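Local coordinates for protein tryptophan--tRNA ligase (Mycoplasma pneumoniae, PDB 2YY5) that probably catalyses the ATP-dependent attachment of tryptophan to its cognate tRNA, as a homodimeric class I aminoacyl-tRNA synthetase, at residues D63-L68 with E312-C317; C79-L82 with E88-M91; K243-V248 with K282-L287; K256-E261 with T292-N297. The protein carries 1 engineered substitution. All coordinates share one frame; numbering follows the deposited sequence.

Interaction 1: residues D63-L68 with E312-C317; sequences DLVRTL and EQVFNC
V314 of helix 311-340 sets its whole side chain against V65 and R66 of helix 54-71. From CB its two methyls part. CG1 lies anti to the backbone N (chi1 169°) and makes the closest approach to V65. It rests 3.8 Å from V65 CG1 and 3.9 Å from V65 CB. CG2, beside the backbone N, lies 4.0 Å from V65 CG1. It also packs on the aliphatic part of R66, with R66 CG 3.8 Å away. V65 CG1 thus meets both methyls of V314, and C317 SG flanks it at 4.5 Å. The contact is apolar, with no hydrogen bond across it. The charged end of R66 turns back along its own helix: R66 NH1 forms a salt bridge with D63 OD1 at 2.9 Å, close to the guanidinium plane. Of R66, CG is the atom that meets the valine. The two short helix segments cross almost at right angles (89°), with axes 9.9 Å apart, and V65 and V314 mark their closest backbone approach. The parallel sheet of the nucleotide-binding fold packs on both helices. L80 of strand 78-82 touches both V65 and C317, and V42 of strand 37-42 also reaches V65.

Interaction 2: residues C79-L82 with E88-M91; sequences CLFL and EHSM
H89 NE2 is hydrogen-bonded to Y146 OH and also lies against the ring of F81. F81 CE1 is 3.3 Å from H89 NE2, and F81 CZ follows at 3.7 Å from the same nitrogen. The nitrogen comes in at the edge of the phenyl ring, near its plane. The rings themselves meet obliquely. Their planes are 38° apart and their centroids 5.6 Å apart. The two side chains reach each other from opposite directions, one from a strand and one from a helix. F81 has CG between its backbone N and carbonyl carbon (chi1 66°), and its ring extends from the strand to the imidazole. The other imidazole nitrogen, H89 ND1, is hydrogen-bonded to D142 OD1. Both ring nitrogens thus have polar partners, which fixes the rotation of the imidazole beside the phenyl ring. D142 is predicted to bind tryptophan, and the side chain of H89 is about 7 Å from the bound tryptophanyl adenylate analogue. This is consistent with H89 acting as a second-shell residue that positions D142. F81 belongs to strand 78-82, paired with strand 37-42, and A325 of helix 311-340 packs on its side chain; H89 stands near the start of helix 87-98.

Interaction 3: residues K243-V248 with K282-L287; sequences KTQPGV and KSYLDL
Y284 and V248 meet through two simple torsions. The Y284 ring leaves the main chain with CG beside the backbone N (chi1 -77°). V248 has CG1 anti to its own N (chi1 165°), which sends CG2 to the ring and CG1 to L287. V248 CG2 sits over one face of the phenol in a CH-pi contact, 3.6 Å from the Y284 ring centroid and 19° off the normal. It is displaced toward the rim, so Y284 CZ is its nearest ring atom at 3.5 Å. The other methyl, V248 CG1, packs against L287 CD2 at 4.0 Å. One valine thereby touches two residues a helical turn apart. At the head of helix 284-308, S283 and D286 form a capping box: S283 N donates to D286 OD1 at 2.8 Å, and D286 N gives a weak bond to S283 OG at 3.3 Å. The box closes the first turn beside Y284. The hydroxyl of the buried Y284 is hydrogen-bonded to D233 OD1 and to the backbone N of K237. The tyrosine therefore does two jobs in this packing remote from the annotated sites. Its face receives a methyl, while its hydroxyl ties the chain at D233 and K237 to the start of helix 284-308.

Interaction 4: residues K256-E261 with T292-N297; sequences KALLKE and TEATVN
L258 makes the apolar part of this contact with A294, and their CA atoms, 6.0 Å apart, mark the closest backbone approach. L258 CB lies 3.8 Å from A294 CB. Further out, L258 CD1 is 3.9 Å from the same methyl. The small alanine lets the two helices come this near. A second kind of contact joins apolar and polar atoms. L258 CD1 reaches past the alanine to T295, 3.4 Å from T295 OG1 and 3.7 Å from T295 N. With its hydroxyl beside the backbone N (chi1 -57°), T295 presents OG1 to the leucine, although its CB points away from that segment. The hydroxyl is hydrogen-bonded to L291 O, one turn earlier in its own helix, and the leucine methyl covers it. No hydrogen bond runs directly between the segments, but N264 bridges them, its ND2 hydrogen-bonded to both L258 O and A294 O and its OD1 accepting from N297 ND2. The contact thus joins the last turns of helix 246-259 to the middle of helix 284-308. L267 of helix 265-271 packs on A294, V223 of helix 220-228 packs on T295, and the T295 side chain is about 9 Å from that of M203, in the predicted KMSKS region.

How the interactions relate
From the N terminus, segment 63-68 comes first and waits longest for its partner. Interaction 2 opens and closes soon after, at 79-82 and 88-91, as a short strand-to-helix link. Next come 243-248 and 256-261 on helix 246-259. Interaction 3 closes at 282-287 and interaction 4 at 292-297, so these two cross: both pin helix 246-259 to helix 284-308, with centres 16 Å apart. Interaction 1 closes last, at 312-317, and its loop encloses the other three. It touches interaction 2 through L80, which also meets L68. Interaction 1 joins two helices, and interaction 2 joins strand 78-82 to helix 87-98, while 3 and 4 hold helices across the chain's centre from interaction 2.

Interaction 1: residues D63-L68 with E312-C317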
loop_
_atom_site.group_PDB
_atom_site.type_symbol
_atom_site.label_atom_id
_atom_site.label_comp_id
_atom_site.label_asym_id
_atom_site.label_seq_id
_atom_site.Cartn_x
_atom_site.Cartn_y
_atom_site.Cartn_z
ATOM N N ASP B 63 -21.831 0.545 -12.647
ATOM C CA ASP B 63 -21.978 0.486 -14.093
ATOM C C ASP B 63 -21.099 -0.570 -14.778
ATOM O O ASP B 63 -21.507 -1.163 -15.780
ATOM C CB ASP B 63 -21.702 1.861 -14.711
ATOM C CG ASP B 63 -22.816 2.863 -14.443
ATOM O OD1 ASP B 63 -23.991 2.443 -14.352
ATOM O OD2 ASP B 63 -22.518 4.075 -14.340
ATOM N N LEU B 64 -19.898 -0.803 -14.253
ATOM C CA LEU B 64 -19.014 -1.797 -14.852
ATOM C C LEU B 64 -19.566 -3.206 -14.649
ATOM O O LEU B 64 -19.553 -4.014 -15.572
ATOM C CB LEU B 64 -17.603 -1.712 -14.261
ATOM C CG LEU B 64 -16.537 -2.601 -14.916
ATOM C CD1 LEU B 64 -16.330 -2.204 -16.371
ATOM C CD2 LEU B 64 -15.243 -2.461 -14.163
ATOM N N VAL B 65 -20.052 -3.498 -13.444
ATOM C CA VAL B 65 -20.598 -4.815 -13.164
ATOM C C VAL B 65 -21.756 -5.109 -14.097
ATOM O O VAL B 65 -21.885 -6.226 -14.596
ATOM C CB VAL B 65 -21.080 -4.950 -11.706
ATOM C CG1 VAL B 65 -21.769 -6.287 -11.509
ATOM C CG2 VAL B 65 -19.894 -4.861 -10.763
ATOM N N ARG B 66 -22.601 -4.114 -14.338
ATOM C CA ARG B 66 -23.719 -4.314 -15.243
ATOM C C ARG B 66 -23.234 -4.582 -16.669
ATOM O O ARG B 66 -23.771 -5.449 -17.359
ATOM C CB ARG B 66 -24.652 -3.106 -15.221
ATOM C CG ARG B 66 -25.595 -3.087 -14.025
ATOM C CD ARG B 66 -26.727 -2.111 -14.256
ATOM N NE ARG B 66 -26.233 -0.778 -14.583
ATOM C CZ ARG B 66 -26.990 0.201 -15.062
ATOM N NH1 ARG B 66 -26.456 1.385 -15.331
ATOM N NH2 ARG B 66 -28.284 -0.008 -15.279
ATOM N N THR B 67 -22.216 -3.850 -17.112
ATOM C CA THR B 67 -21.680 -4.059 -18.451
ATOM C C THR B 67 -21.136 -5.481 -18.602
ATOM O O THR B 67 -21.417 -6.164 -19.589
ATOM C CB THR B 67 -20.548 -3.060 -18.770
ATOM O OG1 THR B 67 -21.079 -1.729 -18.817
ATOM C CG2 THR B 67 -19.912 -3.387 -20.111
ATOM N N LEU B 68 -20.361 -5.927 -17.617
ATOM C CA LEU B 68 -19.780 -7.265 -17.658
ATOM C C LEU B 68 -20.848 -8.351 -17.708
ATOM O O LEU B 68 -20.665 -9.383 -18.351
ATOM C CB LEU B 68 -18.854 -7.479 -16.458
ATOM C CG LEU B 68 -17.625 -6.564 -16.448
ATOM C CD1 LEU B 68 -16.770 -6.842 -15.222
ATOM C CD2 LEU B 68 -16.824 -6.789 -17.727
ATOM N N GLU B 312 -29.818 -4.640 -7.016
ATOM C CA GLU B 312 -29.772 -5.815 -6.139
ATOM C C GLU B 312 -28.902 -6.903 -6.766
ATOM O O GLU B 312 -28.087 -7.534 -6.093
ATOM C CB GLU B 312 -31.192 -6.362 -5.901
ATOM C CG GLU B 312 -32.033 -6.515 -7.182
ATOM C CD GLU B 312 -32.504 -7.948 -7.457
ATOM O OE1 GLU B 312 -33.127 -8.176 -8.523
ATOM O OE2 GLU B 312 -32.256 -8.840 -6.616
ATOM N N GLN B 313 -29.090 -7.112 -8.064
ATOM C CA GLN B 313 -28.329 -8.102 -8.802
ATOM C C GLN B 313 -26.832 -7.828 -8.702
ATOM O O GLN B 313 -26.032 -8.742 -8.507
ATOM C CB GLN B 313 -28.761 -8.101 -10.269
ATOM C CG GLN B 313 -29.985 -8.954 -10.528
ATOM C CD GLN B 313 -30.454 -8.890 -11.964
ATOM O OE1 GLN B 313 -29.654 -8.959 -12.896
ATOM N NE2 GLN B 313 -31.760 -8.775 -12.153
ATOM N N VAL B 314 -26.456 -6.566 -8.842
ATOM C CA VAL B 314 -25.058 -6.201 -8.761
ATOM C C VAL B 314 -24.517 -6.496 -7.372
ATOM O O VAL B 314 -23.444 -7.088 -7.220
ATOM C CB VAL B 314 -24.853 -4.706 -9.065
ATOM C CG1 VAL B 314 -23.410 -4.288 -8.705
ATOM C CG2 VAL B 314 -25.153 -4.445 -10.547
ATOM N N PHE B 315 -25.282 -6.092 -6.365
ATOM C CA PHE B 315 -24.890 -6.290 -4.988
ATOM C C PHE B 315 -24.694 -7.763 -4.633
ATOM O O PHE B 315 -23.665 -8.132 -4.071
ATOM C CB PHE B 315 -25.923 -5.664 -4.048
ATOM C CG PHE B 315 -25.560 -5.790 -2.605
ATOM C CD1 PHE B 315 -24.486 -5.072 -2.083
ATOM C CD2 PHE B 315 -26.245 -6.673 -1.774
ATOM C CE1 PHE B 315 -24.094 -5.235 -0.753
ATOM C CE2 PHE B 315 -25.859 -6.843 -0.438
ATOM C CZ PHE B 315 -24.784 -6.124 0.067
ATOM N N ASN B 316 -25.673 -8.602 -4.961
ATOM C CA ASN B 316 -25.572 -10.030 -4.648
ATOM C C ASN B 316 -24.391 -10.665 -5.379
ATOM O O ASN B 316 -23.677 -11.532 -4.839
ATOM C CB ASN B 316 -26.868 -10.766 -5.031
ATOM C CG ASN B 316 -28.105 -10.159 -4.385
ATOM O OD1 ASN B 316 -28.086 -9.793 -3.208
ATOM N ND2 ASN B 316 -29.193 -10.059 -5.154
ATOM N N CYS B 317 -24.197 -10.224 -6.618
ATOM C CA CYS B 317 -23.119 -10.718 -7.449
ATOM C C CYS B 317 -21.775 -10.432 -6.794
ATOM O O CYS B 317 -20.944 -11.335 -6.613
ATOM C CB CYS B 317 -23.166 -10.049 -8.817
ATOM S SG CYS B 317 -21.736 -10.434 -9.818
#

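Interaction 2: residues C79-L82 with E88-M91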
loop_
_atom_site.group_PDB
_atom_site.type_symbol
_atom_site.label_atom_id
_atom_site.label_comp_id
_atom_site.label_asym_id
_atom_site.label_seq_id
_atom_site.Cartn_x
_atom_site.Cartn_y
_atom_site.Cartn_z
ATOM N N CYS B 79 -16.114 -15.793 -11.355
ATOM C CA CYS B 79 -16.085 -15.047 -10.103
ATOM C C CYS B 79 -15.856 -13.571 -10.400
ATOM O O CYS B 79 -14.794 -13.197 -10.892
ATOM C CB CYS B 79 -14.958 -15.547 -9.204
ATOM S SG CYS B 79 -14.758 -14.564 -7.705
ATOM N N LEU B 80 -16.849 -12.740 -10.103
ATOM C CA LEU B 80 -16.751 -11.304 -10.350
ATOM C C LEU B 80 -16.825 -10.552 -9.021
ATOM O O LEU B 80 -17.839 -10.605 -8.333
ATOM C CB LEU B 80 -17.888 -10.863 -11.279
ATOM C CG LEU B 80 -18.127 -9.366 -11.512
ATOM C CD1 LEU B 80 -16.901 -8.700 -12.146
ATOM C CD2 LEU B 80 -19.357 -9.209 -12.409
ATOM N N PHE B 81 -15.755 -9.851 -8.664
ATOM C CA PHE B 81 -15.732 -9.133 -7.396
ATOM C C PHE B 81 -15.207 -7.701 -7.473
ATOM O O PHE B 81 -14.727 -7.264 -8.512
ATOM C CB PHE B 81 -14.913 -9.928 -6.379
ATOM C CG PHE B 81 -13.444 -10.040 -6.718
ATOM C CD1 PHE B 81 -12.498 -9.289 -6.023
ATOM C CD2 PHE B 81 -13.001 -10.956 -7.672
ATOM C CE1 PHE B 81 -11.129 -9.458 -6.260
ATOM C CE2 PHE B 81 -11.631 -11.133 -7.916
ATOM C CZ PHE B 81 -10.695 -10.384 -7.206
ATOM N N LEU B 82 -15.315 -6.973 -6.359
ATOM C CA LEU B 82 -14.833 -5.597 -6.287
ATOM C C LEU B 82 -13.555 -5.603 -5.464
ATOM O O LEU B 82 -13.582 -5.908 -4.272
ATOM C CB LEU B 82 -15.865 -4.685 -5.622
ATOM C CG LEU B 82 -15.426 -3.219 -5.546
ATOM C CD1 LEU B 82 -15.442 -2.652 -6.950
ATOM C CD2 LEU B 82 -16.342 -2.404 -4.639
ATOM N N GLU B 88 -7.266 -8.207 1.449
ATOM C CA GLU B 88 -6.135 -9.031 1.020
ATOM C C GLU B 88 -5.389 -8.389 -0.137
ATOM O O GLU B 88 -4.202 -8.622 -0.322
ATOM C CB GLU B 88 -6.585 -10.434 0.588
ATOM C CG GLU B 88 -6.934 -11.398 1.719
ATOM C CD GLU B 88 -8.288 -11.098 2.316
ATOM O OE1 GLU B 88 -8.708 -11.803 3.257
ATOM O OE2 GLU B 88 -8.938 -10.151 1.833
ATOM N N HIS B 89 -6.086 -7.579 -0.923
ATOM C CA HIS B 89 -5.454 -6.924 -2.052
ATOM C C HIS B 89 -4.469 -5.860 -1.602
ATOM O O HIS B 89 -3.333 -5.843 -2.059
ATOM C CB HIS B 89 -6.520 -6.355 -2.986
ATOM C CG HIS B 89 -7.097 -7.381 -3.909
ATOM N ND1 HIS B 89 -6.541 -7.669 -5.136
ATOM C CD2 HIS B 89 -8.111 -8.264 -3.740
ATOM C CE1 HIS B 89 -7.186 -8.688 -5.682
ATOM N NE2 HIS B 89 -8.142 -9.067 -4.853
ATOM N N SER B 90 -4.886 -5.000 -0.684
ATOM C CA SER B 90 -4.002 -3.958 -0.186
ATOM C C SER B 90 -2.785 -4.590 0.486
ATOM O O SER B 90 -1.659 -4.109 0.336
ATOM C CB SER B 90 -4.737 -3.061 0.818
ATOM O OG SER B 90 -5.035 -3.754 2.020
ATOM N N MET B 91 -3.011 -5.677 1.216
ATOM C CA MET B 91 -1.917 -6.332 1.915
ATOM C C MET B 91 -0.927 -6.985 0.975
ATOM O O MET B 91 0.277 -6.812 1.127
ATOM C CB MET B 91 -2.452 -7.360 2.909
ATOM C CG MET B 91 -1.370 -8.032 3.746
ATOM S SD MET B 91 -0.147 -6.879 4.420
ATOM C CE MET B 91 -0.866 -6.461 5.976
#

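Interaction 3: residues K243-V248 with K282-L287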
loop_
_atom_site.group_PDB
_atom_site.type_symbol
_atom_site.label_atom_id
_atom_site.label_comp_id
_atom_site.label_asym_id
_atom_site.label_seq_id
_atom_site.Cartn_x
_atom_site.Cartn_y
_atom_site.Cartn_z
ATOM N N LYS B 243 1.177 -1.309 -40.542
ATOM C CA LYS B 243 2.316 -0.437 -40.781
ATOM C C LYS B 243 2.109 0.753 -41.722
ATOM O O LYS B 243 2.569 1.856 -41.430
ATOM C CB LYS B 243 3.501 -1.277 -41.266
ATOM C CG LYS B 243 4.026 -2.275 -40.235
ATOM C CD LYS B 243 4.498 -1.563 -38.968
ATOM C CE LYS B 243 5.020 -2.540 -37.920
ATOM N NZ LYS B 243 5.477 -1.835 -36.683
ATOM N N THR B 244 1.417 0.546 -42.840
ATOM C CA THR B 244 1.213 1.627 -43.802
ATOM C C THR B 244 -0.152 2.313 -43.811
ATOM O O THR B 244 -0.257 3.473 -44.214
ATOM C CB THR B 244 1.515 1.145 -45.225
ATOM O OG1 THR B 244 0.723 -0.013 -45.520
ATOM C CG2 THR B 244 2.982 0.797 -45.354
ATOM N N GLN B 245 -1.195 1.605 -43.389
ATOM C CA GLN B 245 -2.538 2.185 -43.344
ATOM C C GLN B 245 -3.194 1.907 -41.992
ATOM O O GLN B 245 -4.173 1.161 -41.903
ATOM C CB GLN B 245 -3.386 1.610 -44.465
ATOM C CG GLN B 245 -2.750 1.787 -45.812
ATOM C CD GLN B 245 -3.585 1.204 -46.919
ATOM O OE1 GLN B 245 -4.638 1.739 -47.264
ATOM N NE2 GLN B 245 -3.128 0.093 -47.479
ATOM N N PRO B 246 -2.663 2.521 -40.918
ATOM C CA PRO B 246 -3.199 2.331 -39.568
ATOM C C PRO B 246 -4.705 2.532 -39.466
ATOM O O PRO B 246 -5.404 1.697 -38.896
ATOM C CB PRO B 246 -2.401 3.337 -38.740
ATOM C CG PRO B 246 -2.068 4.401 -39.727
ATOM C CD PRO B 246 -1.661 3.599 -40.924
ATOM N N GLY B 247 -5.198 3.634 -40.021
ATOM C CA GLY B 247 -6.625 3.920 -39.980
ATOM C C GLY B 247 -7.485 2.818 -40.577
ATOM O O GLY B 247 -8.262 2.180 -39.872
ATOM N N VAL B 248 -7.348 2.586 -41.878
ATOM C CA VAL B 248 -8.131 1.553 -42.548
ATOM C C VAL B 248 -7.942 0.168 -41.937
ATOM O O VAL B 248 -8.908 -0.568 -41.749
ATOM C CB VAL B 248 -7.793 1.497 -44.052
ATOM C CG1 VAL B 248 -8.322 0.209 -44.672
ATOM C CG2 VAL B 248 -8.406 2.698 -44.744
ATOM N N LYS B 282 -14.936 -1.944 -53.319
ATOM C CA LYS B 282 -15.700 -0.914 -52.621
ATOM C C LYS B 282 -14.862 0.222 -52.045
ATOM O O LYS B 282 -13.640 0.114 -51.927
ATOM C CB LYS B 282 -16.539 -1.578 -51.527
ATOM C CG LYS B 282 -17.430 -2.675 -52.087
ATOM C CD LYS B 282 -18.167 -3.435 -51.017
ATOM C CE LYS B 282 -19.025 -4.526 -51.642
ATOM N NZ LYS B 282 -20.072 -3.972 -52.533
ATOM N N SER B 283 -15.534 1.314 -51.689
ATOM C CA SER B 283 -14.875 2.500 -51.147
ATOM C C SER B 283 -14.685 2.452 -49.641
ATOM O O SER B 283 -15.266 1.609 -48.955
ATOM C CB SER B 283 -15.691 3.742 -51.478
ATOM O OG SER B 283 -16.906 3.733 -50.753
ATOM N N TYR B 284 -13.864 3.368 -49.134
ATOM C CA TYR B 284 -13.612 3.459 -47.700
ATOM C C TYR B 284 -14.935 3.778 -47.006
ATOM O O TYR B 284 -15.166 3.392 -45.858
ATOM C CB TYR B 284 -12.599 4.569 -47.401
ATOM C CG TYR B 284 -11.150 4.219 -47.687
ATOM C CD1 TYR B 284 -10.134 5.142 -47.434
ATOM C CD2 TYR B 284 -10.788 2.957 -48.164
ATOM C CE1 TYR B 284 -8.798 4.822 -47.641
ATOM C CE2 TYR B 284 -9.453 2.625 -48.373
ATOM C CZ TYR B 284 -8.461 3.563 -48.104
ATOM O OH TYR B 284 -7.132 3.239 -48.277
ATOM N N LEU B 285 -15.817 4.476 -47.708
ATOM C CA LEU B 285 -17.099 4.818 -47.118
ATOM C C LEU B 285 -17.923 3.553 -46.897
ATOM O O LEU B 285 -18.708 3.483 -45.957
ATOM C CB LEU B 285 -17.858 5.807 -48.008
ATOM C CG LEU B 285 -17.050 6.992 -48.555
ATOM C CD1 LEU B 285 -16.161 7.596 -47.463
ATOM C CD2 LEU B 285 -16.195 6.510 -49.715
ATOM N N ASP B 286 -17.733 2.552 -47.753
ATOM C CA ASP B 286 -18.460 1.289 -47.634
ATOM C C ASP B 286 -18.001 0.526 -46.398
ATOM O O ASP B 286 -18.763 -0.237 -45.802
ATOM C CB ASP B 286 -18.234 0.433 -48.880
ATOM C CG ASP B 286 -18.914 1.002 -50.109
ATOM O OD1 ASP B 286 -18.299 0.979 -51.195
ATOM O OD2 ASP B 286 -20.068 1.462 -49.994
ATOM N N LEU B 287 -16.741 0.738 -46.029
ATOM C CA LEU B 287 -16.151 0.101 -44.860
ATOM C C LEU B 287 -16.704 0.754 -43.598
ATOM O O LEU B 287 -17.085 0.064 -42.650
ATOM C CB LEU B 287 -14.619 0.238 -44.900
ATOM C CG LEU B 287 -13.779 -0.235 -43.707
ATOM C CD1 LEU B 287 -14.038 -1.708 -43.415
ATOM C CD2 LEU B 287 -12.308 -0.009 -44.011
#

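Interaction 4: residues K256-E261 with T292-N297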
loop_
_atom_site.group_PDB
_atom_site.type_symbol
_atom_site.label_atom_id
_atom_site.label_comp_id
_atom_site.label_asym_id
_atom_site.label_seq_id
_atom_site.Cartn_x
_atom_site.Cartn_y
_atom_site.Cartn_z
ATOM N N LYS B 256 -13.924 -7.196 -38.214
ATOM C CA LYS B 256 -13.787 -8.650 -38.162
ATOM C C LYS B 256 -14.181 -9.224 -36.794
ATOM O O LYS B 256 -14.846 -10.259 -36.715
ATOM C CB LYS B 256 -12.346 -9.082 -38.507
ATOM C CG LYS B 256 -12.193 -10.613 -38.582
ATOM C CD LYS B 256 -10.893 -11.085 -39.238
ATOM C CE LYS B 256 -9.702 -11.002 -38.294
ATOM N NZ LYS B 256 -8.462 -11.570 -38.899
ATOM N N ALA B 257 -13.765 -8.544 -35.729
ATOM C CA ALA B 257 -14.057 -8.973 -34.368
ATOM C C ALA B 257 -15.544 -8.833 -34.026
ATOM O O ALA B 257 -16.097 -9.641 -33.273
ATOM C CB ALA B 257 -13.210 -8.162 -33.379
ATOM N N LEU B 258 -16.193 -7.814 -34.576
ATOM C CA LEU B 258 -17.607 -7.594 -34.302
ATOM C C LEU B 258 -18.516 -8.579 -35.023
ATOM O O LEU B 258 -19.609 -8.883 -34.552
ATOM C CB LEU B 258 -17.994 -6.164 -34.672
ATOM C CG LEU B 258 -17.278 -5.069 -33.882
ATOM C CD1 LEU B 258 -17.816 -3.704 -34.319
ATOM C CD2 LEU B 258 -17.491 -5.281 -32.383
ATOM N N LEU B 259 -18.055 -9.083 -36.162
ATOM C CA LEU B 259 -18.834 -10.029 -36.942
ATOM C C LEU B 259 -18.999 -11.389 -36.266
ATOM O O LEU B 259 -19.918 -12.133 -36.603
ATOM C CB LEU B 259 -18.204 -10.189 -38.322
ATOM C CG LEU B 259 -18.174 -8.882 -39.126
ATOM C CD1 LEU B 259 -17.439 -9.085 -40.440
ATOM C CD2 LEU B 259 -19.601 -8.407 -39.367
ATOM N N LYS B 260 -18.123 -11.711 -35.311
ATOM C CA LYS B 260 -18.188 -12.986 -34.585
ATOM C C LYS B 260 -19.379 -12.952 -33.628
ATOM O O LYS B 260 -19.865 -13.988 -33.177
ATOM C CB LYS B 260 -16.926 -13.220 -33.737
ATOM C CG LYS B 260 -15.619 -12.751 -34.340
ATOM C CD LYS B 260 -14.494 -12.729 -33.298
ATOM C CE LYS B 260 -14.008 -14.126 -32.953
ATOM N NZ LYS B 260 -13.429 -14.821 -34.139
ATOM N N GLU B 261 -19.833 -11.751 -33.311
ATOM C CA GLU B 261 -20.941 -11.568 -32.386
ATOM C C GLU B 261 -22.270 -12.078 -32.957
ATOM O O GLU B 261 -22.514 -11.959 -34.158
ATOM C CB GLU B 261 -21.062 -10.079 -32.045
ATOM C CG GLU B 261 -21.549 -9.806 -30.638
ATOM C CD GLU B 261 -20.454 -9.963 -29.598
ATOM O OE1 GLU B 261 -20.797 -10.244 -28.435
ATOM O OE2 GLU B 261 -19.261 -9.793 -29.935
ATOM N N THR B 292 -20.040 0.807 -38.903
ATOM C CA THR B 292 -21.043 1.520 -38.124
ATOM C C THR B 292 -22.234 0.636 -37.766
ATOM O O THR B 292 -22.825 0.801 -36.704
ATOM C CB THR B 292 -21.558 2.771 -38.872
ATOM O OG1 THR B 292 -20.505 3.739 -38.967
ATOM C CG2 THR B 292 -22.732 3.389 -38.134
ATOM N N GLU B 293 -22.583 -0.300 -38.639
ATOM C CA GLU B 293 -23.712 -1.190 -38.373
ATOM C C GLU B 293 -23.337 -2.240 -37.329
ATOM O O GLU B 293 -24.067 -2.444 -36.363
ATOM C CB GLU B 293 -24.172 -1.879 -39.662
ATOM C CG GLU B 293 -25.483 -2.647 -39.535
ATOM C CD GLU B 293 -25.833 -3.404 -40.810
ATOM O OE1 GLU B 293 -25.814 -2.779 -41.892
ATOM O OE2 GLU B 293 -26.127 -4.617 -40.734
ATOM N N ALA B 294 -22.199 -2.903 -37.521
ATOM C CA ALA B 294 -21.745 -3.914 -36.577
ATOM C C ALA B 294 -21.585 -3.272 -35.202
ATOM O O ALA B 294 -21.959 -3.850 -34.177
ATOM C CB ALA B 294 -20.427 -4.498 -37.035
ATOM N N THR B 295 -21.043 -2.063 -35.187
ATOM C CA THR B 295 -20.836 -1.351 -33.937
ATOM C C THR B 295 -22.140 -0.963 -33.256
ATOM O O THR B 295 -22.337 -1.271 -32.080
ATOM C CB THR B 295 -19.994 -0.097 -34.158
ATOM O OG1 THR B 295 -18.744 -0.467 -34.758
ATOM C CG2 THR B 295 -19.736 0.603 -32.837
ATOM N N VAL B 296 -23.029 -0.286 -33.982
ATOM C CA VAL B 296 -24.309 0.124 -33.409
ATOM C C VAL B 296 -25.031 -1.108 -32.876
ATOM O O VAL B 296 -25.486 -1.121 -31.738
ATOM C CB VAL B 296 -25.218 0.839 -34.454
ATOM C CG1 VAL B 296 -26.611 1.067 -33.866
ATOM C CG2 VAL B 296 -24.608 2.187 -34.854
ATOM N N ASN B 297 -25.113 -2.149 -33.701
ATOM C CA ASN B 297 -25.765 -3.385 -33.301
ATOM C C ASN B 297 -25.248 -3.869 -31.955
ATOM O O ASN B 297 -26.032 -4.180 -31.063
ATOM C CB ASN B 297 -25.545 -4.479 -34.354
ATOM C CG ASN B 297 -26.359 -4.249 -35.618
ATOM O OD1 ASN B 297 -27.007 -3.206 -35.780
ATOM N ND2 ASN B 297 -26.326 -5.221 -36.527
#